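Side-chain contacts in alkaline phosphatase (Antarctic bacterium, PDB 2W5V), which probably hydrolyses phosphate monoesters as an alkaline phosphatase, with two zinc ions and one magnesium ion as cofactors: residues A129-S132 against I133-T137; E151-I154 against A155-T159; E359-E362 against I363-I367. The protein carries 1 engineered substitution. All coordinates share one frame; numbering follows the deposited sequence.

Contact 1: residues A129-S132 against I133-T137; sequences ATSS and ITDAT. Engineered in segment 133-137: Asp135 (natural residue His). With MG (magnesium ion), chain I.
The carbonyl oxygen of Ser132 is gripped on both faces at once: the Asp135 amide and the Ser131 hydroxyl reach it from opposite sides of its plane. Asp135 N bonds to Ser132 O at 3.1 Å and stands 67° out of that plane, closing a type I turn from Ser132 to Asp135. Ser131 OG donates to Ser132 O at 3.0 Å. It can do so because it is folded back between its own backbone N and carbonyl carbon (chi1 57°), which also brings Ser131 OG within 3.3 Å of Asp135 CB. Ser132 OG donates to Thr134 OG1 at 2.7 Å, and Thr134 OG1 is in turn hydrogen-bonded to Glu151 on helix 151-158.

Asp135 is engineered; the natural residue is His. It occupies the N-cap position of helix 136-139 but makes no capping bond. With CG opposite its backbone N (chi1 -161°), the side chain turns its carboxylate toward the magnesium site. There it meets solvent rather than the ion: water 1 donates to Asp135 OD2 at 2.6 Å and to Ser131 OG at 3.2 Å. This same water is a ligand of the magnesium ion at 2.3 Å. Thr137 OG1 binds the metal directly at 2.2 Å, and two further waters, Asp43 and Glu254 complete six ligands.

The turn thus lines the third metal site of the alkaline phosphatase centre, with Thr137 in the first shell and Ser131 and the substituted Asp135 in the second. Waters polarised by the magnesium ion are likely to be strong donors, which fits a carboxylate held to the metal through water rather than by a direct bond.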
ATOM      1  N   ALA B 129     -10.346  17.280 -14.634  1.00 16.68           N
ATOM      2  CA  ALA B 129     -10.935  16.909 -13.346  1.00 19.73           C
ATOM      3  C   ALA B 129     -12.419  16.568 -13.472  1.00 23.86           C
ATOM      4  O   ALA B 129     -13.090  17.088 -14.355  1.00 22.22           O
ATOM      5  CB  ALA B 129     -10.754  18.036 -12.352  1.00 17.24           C
ATOM      6  N   THR B 130     -12.934  15.721 -12.579  1.00 19.66           N
ATOM      7  CA  THR B 130     -14.366  15.406 -12.576  1.00 18.97           C
ATOM      8  C   THR B 130     -15.129  16.262 -11.570  1.00 22.48           C
ATOM      9  O   THR B 130     -16.358  16.237 -11.521  1.00 25.56           O
ATOM     10  CB  THR B 130     -14.660  13.910 -12.323  1.00 20.01           C
ATOM     11  OG1 THR B 130     -14.115  13.520 -11.057  1.00 22.48           O
ATOM     12  CG2 THR B 130     -14.051  13.054 -13.418  1.00 20.06           C
ATOM     13  N   SER B 131     -14.393  17.018 -10.766  1.00 19.44           N
ATOM     14  CA  SER B 131     -15.000  18.034  -9.917  1.00 22.39           C
ATOM     15  C   SER B 131     -15.091  19.331 -10.713  1.00 21.51           C
ATOM     16  O   SER B 131     -14.829  19.360 -11.917  1.00 22.54           O
ATOM     17  CB  SER B 131     -14.130  18.277  -8.678  1.00 19.75           C
ATOM     18  OG  SER B 131     -12.807  18.645  -9.058  1.00 21.83           O
ATOM     19  N   SER B 132     -15.457  20.412 -10.038  1.00 19.55           N
ATOM     20  CA  SER B 132     -15.286  21.726 -10.635  1.00 17.40           C
ATOM     21  C   SER B 132     -13.804  21.911 -10.939  1.00 16.35           C
ATOM     22  O   SER B 132     -12.939  21.395 -10.220  1.00 16.87           O
ATOM     23  CB  SER B 132     -15.769  22.815  -9.675  1.00 21.36           C
ATOM     24  OG  SER B 132     -15.293  24.090 -10.073  1.00 23.00           O
ATOM     25  N   ILE B 133     -13.490  22.666 -11.984  1.00 19.28           N
ATOM     26  CA  ILE B 133     -12.089  22.928 -12.281  1.00 20.77           C
ATOM     27  C   ILE B 133     -11.455  23.819 -11.204  1.00 20.98           C
ATOM     28  O   ILE B 133     -10.230  23.980 -11.153  1.00 19.36           O
ATOM     29  CB  ILE B 133     -11.902  23.534 -13.689  1.00 23.57           C
ATOM     30  CG1 ILE B 133     -10.470  23.298 -14.179  1.00 29.17           C
ATOM     31  CG2 ILE B 133     -12.278  25.006 -13.709  1.00 22.00           C
ATOM     32  CD1 ILE B 133     -10.188  21.831 -14.543  1.00 20.64           C
ATOM     33  N   THR B 134     -12.291  24.380 -10.337  1.00 16.12           N
ATOM     34  CA  THR B 134     -11.816  25.307  -9.308  1.00 19.81           C
ATOM     35  C   THR B 134     -11.646  24.589  -7.978  1.00 18.58           C
ATOM     36  O   THR B 134     -11.282  25.214  -6.973  1.00 17.23           O
ATOM     37  CB  THR B 134     -12.798  26.466  -9.083  1.00 24.86           C
ATOM     38  OG1 THR B 134     -14.056  25.943  -8.633  1.00 23.97           O
ATOM     39  CG2 THR B 134     -13.003  27.261 -10.371  1.00 23.67           C
ATOM     40  N   ASP B 135     -11.934  23.288  -7.964  1.00 18.72           N
ATOM     41  CA  ASP B 135     -11.778  22.488  -6.747  1.00 16.14           C
ATOM     42  C   ASP B 135     -10.310  22.377  -6.356  1.00 16.56           C
ATOM     43  O   ASP B 135      -9.419  22.642  -7.165  1.00 18.70           O
ATOM     44  CB  ASP B 135     -12.404  21.095  -6.904  1.00 22.40           C
ATOM     45  CG  ASP B 135     -12.668  20.421  -5.563  1.00 28.43           C
ATOM     46  OD1 ASP B 135     -13.042  21.135  -4.607  1.00 27.21           O
ATOM     47  OD2 ASP B 135     -12.497  19.183  -5.461  1.00 26.04           O
ATOM     48  N   ALA B 136     -10.056  21.982  -5.111  1.00 17.57           N
ATOM     49  CA  ALA B 136      -8.718  22.078  -4.536  1.00 15.59           C
ATOM     50  C   ALA B 136      -7.620  21.418  -5.378  1.00 19.27           C
ATOM     51  O   ALA B 136      -6.540  21.986  -5.544  1.00 17.20           O
ATOM     52  CB  ALA B 136      -8.708  21.514  -3.104  1.00 18.66           C
ATOM     53  N   THR B 137      -7.884  20.222  -5.902  1.00 13.93           N
ATOM     54  CA  THR B 137      -6.845  19.483  -6.619  1.00 15.87           C
ATOM     55  C   THR B 137      -6.387  20.162  -7.929  1.00 18.76           C
ATOM     56  O   THR B 137      -5.195  20.461  -8.081  1.00 20.17           O
ATOM     57  CB  THR B 137      -7.251  18.008  -6.870  1.00 19.09           C
ATOM     58  OG1 THR B 137      -7.789  17.459  -5.668  1.00 14.54           O
ATOM     59  CG2 THR B 137      -6.039  17.184  -7.286  1.00 12.85           C
TER
HETATM   60 MG    MG I1378      -9.790  16.603  -5.380  1.00 18.17          MG
HETATM   61  O   HOH W   1     -10.539  18.219  -6.817  1.00 16.99           O
HETATM   62  O   HOH W   2     -10.452  18.055  -3.716  1.00 20.67           O
HETATM   63  O   HOH W   3     -11.732  15.600  -5.158  1.00 17.09           O

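Contact 2: residues E151-I154 against A155-T159; sequences EEEI and AMDMT
Glu153 runs out with CG anti to its backbone N (chi1 178°), while Asp157, one helical turn on, keeps CG beside its own N (chi1 -73°), and the two carboxylates come to lie along the same side of helix 151-158. Asp157 OD2 comes to 4.2 Å from Glu153 CG and 4.4 Å from Glu153 OE2, a pair of like charges. The Asp157 carboxylate also leans over the backbone, its CG 3.3 Å from Glu153 O, while Asp157 N bonds to that same oxygen at 2.9 Å in the regular i to i+4 pattern. The two acids probably tolerate each other because they belong to a cation site: both, with His144, have been seen to bind a magnesium ion, which is absent from this chain. An alanine in place of Asp157 removes one of the two carboxylates, and Glu153 and His144 would probably be left holding a magnesium ion more weakly. At the far end, Thr159 OG1 donates to Met156 O at 2.7 Å, in the carbonyl plane. Elsewhere round the helix, Ala155 packs on Tyr173 and Phe174 of helix 172-175, Ile154 meets Tyr142, and Met156 and Met158 lean on Val183 and Leu187 of helix 183-188.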
ATOM      1  N   GLU B 151     -13.095  30.135  -4.359  1.00 20.24           N
ATOM      2  CA  GLU B 151     -13.200  29.533  -5.686  1.00 18.03           C
ATOM      3  C   GLU B 151     -13.442  30.523  -6.824  1.00 18.36           C
ATOM      4  O   GLU B 151     -13.000  30.286  -7.949  1.00 22.09           O
ATOM      5  CB  GLU B 151     -14.238  28.405  -5.696  1.00 25.96           C
ATOM      6  CG  GLU B 151     -13.680  27.106  -5.132  1.00 21.63           C
ATOM      7  CD  GLU B 151     -14.656  25.946  -5.219  1.00 34.39           C
ATOM      8  OE1 GLU B 151     -14.558  25.153  -6.184  1.00 28.46           O
ATOM      9  OE2 GLU B 151     -15.517  25.830  -4.320  1.00 36.17           O
ATOM     10  N   GLU B 152     -14.130  31.624  -6.548  1.00 19.61           N
ATOM     11  CA  GLU B 152     -14.258  32.669  -7.566  1.00 22.83           C
ATOM     12  C   GLU B 152     -12.907  33.342  -7.834  1.00 20.77           C
ATOM     13  O   GLU B 152     -12.599  33.708  -8.967  1.00 21.41           O
ATOM     14  CB  GLU B 152     -15.334  33.683  -7.186  1.00 24.44           C
ATOM     15  CG  GLU B 152     -16.730  33.071  -7.196  1.00 37.36           C
ATOM     16  CD  GLU B 152     -17.834  34.082  -6.946  1.00 46.20           C
ATOM     17  OE1 GLU B 152     -17.537  35.298  -6.853  1.00 51.16           O
ATOM     18  OE2 GLU B 152     -19.002  33.648  -6.849  1.00 43.73           O
ATOM     19  N   GLU B 153     -12.094  33.491  -6.796  1.00 26.24           N
ATOM     20  CA  GLU B 153     -10.731  33.995  -6.980  1.00 19.41           C
ATOM     21  C   GLU B 153      -9.907  33.016  -7.812  1.00 18.21           C
ATOM     22  O   GLU B 153      -9.132  33.411  -8.686  1.00 19.10           O
ATOM     23  CB  GLU B 153     -10.056  34.220  -5.624  1.00 19.62           C
ATOM     24  CG  GLU B 153      -8.609  34.708  -5.716  1.00 24.87           C
ATOM     25  CD  GLU B 153      -7.973  34.944  -4.346  1.00 36.78           C
ATOM     26  OE1 GLU B 153      -8.608  35.602  -3.492  1.00 48.34           O
ATOM     27  OE2 GLU B 153      -6.828  34.492  -4.129  1.00 36.73           O
ATOM     28  N   ILE B 154     -10.059  31.729  -7.519  1.00 17.33           N
ATOM     29  CA  ILE B 154      -9.351  30.690  -8.249  1.00 15.67           C
ATOM     30  C   ILE B 154      -9.726  30.699  -9.730  1.00 19.83           C
ATOM     31  O   ILE B 154      -8.860  30.577 -10.600  1.00 20.30           O
ATOM     32  CB  ILE B 154      -9.602  29.303  -7.615  1.00 15.29           C
ATOM     33  CG1 ILE B 154      -8.776  29.186  -6.333  1.00 17.65           C
ATOM     34  CG2 ILE B 154      -9.242  28.186  -8.592  1.00 18.75           C
ATOM     35  CD1 ILE B 154      -9.207  28.077  -5.405  1.00 19.40           C
ATOM     36  N   ALA B 155     -11.014  30.856 -10.016  1.00 17.68           N
ATOM     37  CA  ALA B 155     -11.464  30.965 -11.399  1.00 19.59           C
ATOM     38  C   ALA B 155     -10.788  32.142 -12.107  1.00 24.47           C
ATOM     39  O   ALA B 155     -10.312  32.013 -13.236  1.00 22.00           O
ATOM     40  CB  ALA B 155     -12.972  31.109 -11.456  1.00 22.64           C
ATOM     41  N   MET B 156     -10.751  33.295 -11.450  1.00 22.65           N
ATOM     42  CA  MET B 156     -10.058  34.445 -12.017  1.00 19.67           C
ATOM     43  C   MET B 156      -8.568  34.151 -12.228  1.00 21.59           C
ATOM     44  O   MET B 156      -7.984  34.613 -13.207  1.00 23.59           O
ATOM     45  CB  MET B 156     -10.226  35.682 -11.130  1.00 18.12           C
ATOM     46  CG  MET B 156      -9.574  36.927 -11.708  1.00 24.39           C
ATOM     47  SD  MET B 156     -10.505  37.577 -13.113  1.00 36.86           S
ATOM     48  CE  MET B 156     -12.033  38.047 -12.303  1.00 46.89           C
ATOM     49  N   ASP B 157      -7.957  33.398 -11.309  1.00 23.31           N
ATOM     50  CA  ASP B 157      -6.552  32.999 -11.451  1.00 21.77           C
ATOM     51  C   ASP B 157      -6.315  32.182 -12.726  1.00 25.63           C
ATOM     52  O   ASP B 157      -5.243  32.259 -13.335  1.00 22.46           O
ATOM     53  CB  ASP B 157      -6.083  32.186 -10.237  1.00 19.93           C
ATOM     54  CG  ASP B 157      -5.890  33.038  -8.989  1.00 32.73           C
ATOM     55  OD1 ASP B 157      -5.825  34.287  -9.099  1.00 29.21           O
ATOM     56  OD2 ASP B 157      -5.793  32.451  -7.888  1.00 29.05           O
ATOM     57  N   MET B 158      -7.308  31.390 -13.115  1.00 21.83           N
ATOM     58  CA  MET B 158      -7.204  30.603 -14.342  1.00 27.77           C
ATOM     59  C   MET B 158      -6.870  31.503 -15.526  1.00 32.59           C
ATOM     60  O   MET B 158      -6.050  31.157 -16.377  1.00 35.44           O
ATOM     61  CB  MET B 158      -8.505  29.832 -14.608  1.00 28.34           C
ATOM     62  CG  MET B 158      -8.551  29.105 -15.959  1.00 26.37           C
ATOM     63  SD  MET B 158      -7.444  27.683 -16.008  1.00 32.91           S
ATOM     64  CE  MET B 158      -8.430  26.470 -15.129  1.00 30.90           C
ATOM     65  N   THR B 159      -7.500  32.671 -15.568  1.00 32.00           N
ATOM     66  CA  THR B 159      -7.314  33.591 -16.682  1.00 39.52           C
ATOM     67  C   THR B 159      -5.902  34.173 -16.727  1.00 38.71           C
ATOM     68  O   THR B 159      -5.501  34.752 -17.736  1.00 44.65           O
ATOM     69  CB  THR B 159      -8.350  34.747 -16.648  1.00 28.35           C
ATOM     70  OG1 THR B 159      -7.938  35.743 -15.699  1.00 27.99           O
ATOM     71  CG2 THR B 159      -9.731  34.209 -16.278  1.00 29.13           C
TER

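Contact 3: residues E359-E362 against I363-I367; sequences ENNE and IFHKI
Backbone hydrogen bonds carry the chain from Asn360 to Lys366. Ile363 N bonds to Asn360 O at 3.1 Å, coming from 51° above the carbonyl plane, and Lys366 N meets Glu362 O at 2.8 Å nearly head-on; between them Phe364 N makes a weak bond to Asn361 O. These bonds take over from a type I turn, Glu359 to Glu362, through which edge strand 356-359 of the large mixed sheet passes straight into helix 362-371. Aliphatic carbons also pack against backbone carbonyl oxygens: Lys366 CG rests 3.1 Å from Glu362 O before the chain runs on to Glu353 O, with Tyr358 in a cation-pi contact. Ile363 CB lies 3.4 Å from Asn360 O, and its side chain packs on Phe91. Of the polar side chains, Glu362 is bent at chi2 (-65°), which curls its carboxylate back until OE1 stands 3.5 Å from His365 CB, the carboxylate and ring planes 39° apart. The imidazole is steadied from elsewhere: His365 NE2 and Asn361 ND2 both hydrogen-bond to Gly94 O. Over one face of the His365 ring, Phe364 CD2 sits above the centre, 3.6 Å from the plane.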
ATOM      1  N   GLU B 359       8.248  11.720   1.478  1.00 13.76           N
ATOM      2  CA  GLU B 359       7.187  12.679   1.765  1.00 17.34           C
ATOM      3  C   GLU B 359       6.451  13.013   0.475  1.00 16.13           C
ATOM      4  O   GLU B 359       7.062  13.044  -0.594  1.00 14.77           O
ATOM      5  CB  GLU B 359       7.762  13.948   2.397  1.00 16.61           C
ATOM      6  CG  GLU B 359       8.462  13.700   3.730  1.00 16.65           C
ATOM      7  CD  GLU B 359       7.494  13.417   4.872  1.00 29.33           C
ATOM      8  OE1 GLU B 359       6.264  13.511   4.664  1.00 23.63           O
ATOM      9  OE2 GLU B 359       7.969  13.110   5.988  1.00 32.52           O
ATOM     10  N   ASN B 360       5.139  13.240   0.572  1.00 14.08           N
ATOM     11  CA  ASN B 360       4.347  13.634  -0.598  1.00 17.13           C
ATOM     12  C   ASN B 360       4.945  14.773  -1.428  1.00 19.51           C
ATOM     13  O   ASN B 360       4.864  14.748  -2.659  1.00 17.49           O
ATOM     14  CB  ASN B 360       2.873  13.932  -0.244  1.00 14.96           C
ATOM     15  CG  ASN B 360       2.703  15.094   0.737  1.00 15.63           C
ATOM     16  OD1 ASN B 360       3.668  15.644   1.269  1.00 16.13           O
ATOM     17  ND2 ASN B 360       1.450  15.463   0.981  1.00 12.59           N
ATOM     18  N   ASN B 361       5.555  15.763  -0.782  1.00 12.06           N
ATOM     19  CA  ASN B 361       6.054  16.896  -1.565  1.00 15.48           C
ATOM     20  C   ASN B 361       7.239  16.537  -2.449  1.00 14.93           C
ATOM     21  O   ASN B 361       7.583  17.287  -3.359  1.00 14.65           O
ATOM     22  CB  ASN B 361       6.362  18.123  -0.705  1.00 17.27           C
ATOM     23  CG  ASN B 361       7.455  17.874   0.307  1.00 19.39           C
ATOM     24  OD1 ASN B 361       7.311  17.039   1.196  1.00 15.26           O
ATOM     25  ND2 ASN B 361       8.553  18.622   0.195  1.00 18.88           N
ATOM     26  N   GLU B 362       7.860  15.388  -2.197  1.00 15.81           N
ATOM     27  CA  GLU B 362       8.991  14.963  -3.027  1.00 18.01           C
ATOM     28  C   GLU B 362       8.551  14.543  -4.425  1.00 15.12           C
ATOM     29  O   GLU B 362       9.374  14.442  -5.330  1.00 16.95           O
ATOM     30  CB  GLU B 362       9.797  13.845  -2.355  1.00 15.84           C
ATOM     31  CG  GLU B 362      10.483  14.277  -1.065  1.00 17.93           C
ATOM     32  CD  GLU B 362      11.556  15.333  -1.288  1.00 36.70           C
ATOM     33  OE1 GLU B 362      12.025  15.477  -2.434  1.00 39.46           O
ATOM     34  OE2 GLU B 362      11.933  16.016  -0.311  1.00 45.02           O
ATOM     35  N   ILE B 363       7.262  14.275  -4.601  1.00 15.19           N
ATOM     36  CA  ILE B 363       6.738  14.000  -5.939  1.00 17.35           C
ATOM     37  C   ILE B 363       7.148  15.131  -6.881  1.00 19.22           C
ATOM     38  O   ILE B 363       7.597  14.882  -8.004  1.00 18.30           O
ATOM     39  CB  ILE B 363       5.203  13.889  -5.954  1.00 16.97           C
ATOM     40  CG1 ILE B 363       4.741  12.557  -5.337  1.00 10.04           C
ATOM     41  CG2 ILE B 363       4.672  14.037  -7.379  1.00 12.75           C
ATOM     42  CD1 ILE B 363       5.070  11.328  -6.171  1.00 18.72           C
ATOM     43  N   PHE B 364       7.002  16.369  -6.411  1.00 17.93           N
ATOM     44  CA  PHE B 364       7.365  17.553  -7.203  1.00 16.19           C
ATOM     45  C   PHE B 364       8.844  17.528  -7.556  1.00 16.51           C
ATOM     46  O   PHE B 364       9.221  17.701  -8.713  1.00 17.37           O
ATOM     47  CB  PHE B 364       7.047  18.838  -6.427  1.00 15.26           C
ATOM     48  CG  PHE B 364       7.638  20.094  -7.034  1.00 15.22           C
ATOM     49  CD1 PHE B 364       6.877  20.903  -7.868  1.00 17.23           C
ATOM     50  CD2 PHE B 364       8.949  20.470  -6.758  1.00 16.31           C
ATOM     51  CE1 PHE B 364       7.406  22.064  -8.422  1.00 22.52           C
ATOM     52  CE2 PHE B 364       9.491  21.635  -7.313  1.00 19.29           C
ATOM     53  CZ  PHE B 364       8.715  22.429  -8.146  1.00 20.57           C
ATOM     54  N   HIS B 365       9.679  17.312  -6.548  1.00 15.81           N
ATOM     55  CA  HIS B 365      11.120  17.363  -6.747  1.00 17.83           C
ATOM     56  C   HIS B 365      11.610  16.233  -7.637  1.00 16.58           C
ATOM     57  O   HIS B 365      12.558  16.398  -8.400  1.00 17.43           O
ATOM     58  CB  HIS B 365      11.825  17.399  -5.397  1.00 18.27           C
ATOM     59  CG  HIS B 365      11.500  18.633  -4.612  1.00 21.17           C
ATOM     60  ND1 HIS B 365      12.030  19.869  -4.922  1.00 24.41           N
ATOM     61  CD2 HIS B 365      10.665  18.835  -3.565  1.00 21.82           C
ATOM     62  CE1 HIS B 365      11.550  20.772  -4.086  1.00 23.31           C
ATOM     63  NE2 HIS B 365      10.717  20.171  -3.253  1.00 20.50           N
ATOM     64  N   LYS B 366      10.937  15.090  -7.554  1.00 19.34           N
ATOM     65  CA  LYS B 366      11.268  13.961  -8.408  1.00 20.16           C
ATOM     66  C   LYS B 366      10.876  14.204  -9.866  1.00 18.85           C
ATOM     67  O   LYS B 366      11.613  13.822 -10.768  1.00 18.17           O
ATOM     68  CB  LYS B 366      10.633  12.671  -7.871  1.00 12.64           C
ATOM     69  CG  LYS B 366      11.216  12.231  -6.516  1.00 15.63           C
ATOM     70  CD  LYS B 366      10.460  11.011  -5.976  1.00 19.35           C
ATOM     71  CE  LYS B 366      11.115  10.473  -4.705  1.00 20.19           C
ATOM     72  NZ  LYS B 366      12.440   9.851  -4.997  1.00 18.44           N
ATOM     73  N   ILE B 367       9.722  14.825 -10.105  1.00 15.95           N
ATOM     74  CA  ILE B 367       9.338  15.153 -11.484  1.00 15.20           C
ATOM     75  C   ILE B 367      10.341  16.140 -12.070  1.00 20.26           C
ATOM     76  O   ILE B 367      10.806  15.982 -13.193  1.00 18.32           O
ATOM     77  CB  ILE B 367       7.933  15.750 -11.576  1.00 16.00           C
ATOM     78  CG1 ILE B 367       6.878  14.680 -11.287  1.00 16.51           C
ATOM     79  CG2 ILE B 367       7.703  16.347 -12.958  1.00 16.48           C
ATOM     80  CD1 ILE B 367       5.477  15.259 -11.058  1.00 15.19           C
TER

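Overall arrangement
From the N terminus, contact 1 comes first and closes the tight turn between strand 124-129 of the large sheet and helix 136-139. Contact 2 follows, closing no loop but lying wholly within helix 151-158. Contact 3 comes last, turning strand 356-359, the outermost strand at the far edge of the large sheet within this chain, into helix 362-371. The three run in series, none nested and none crossing. Contacts 1 and 2, centres 12 Å apart, touch: Ile133 CG1 packs on Met158 CE at 3.9 Å, so the metal-site turn leans on the helix. Contact 3 stands apart, its centre 21 Å from that of contact 1 and 25 Å from that of contact 2.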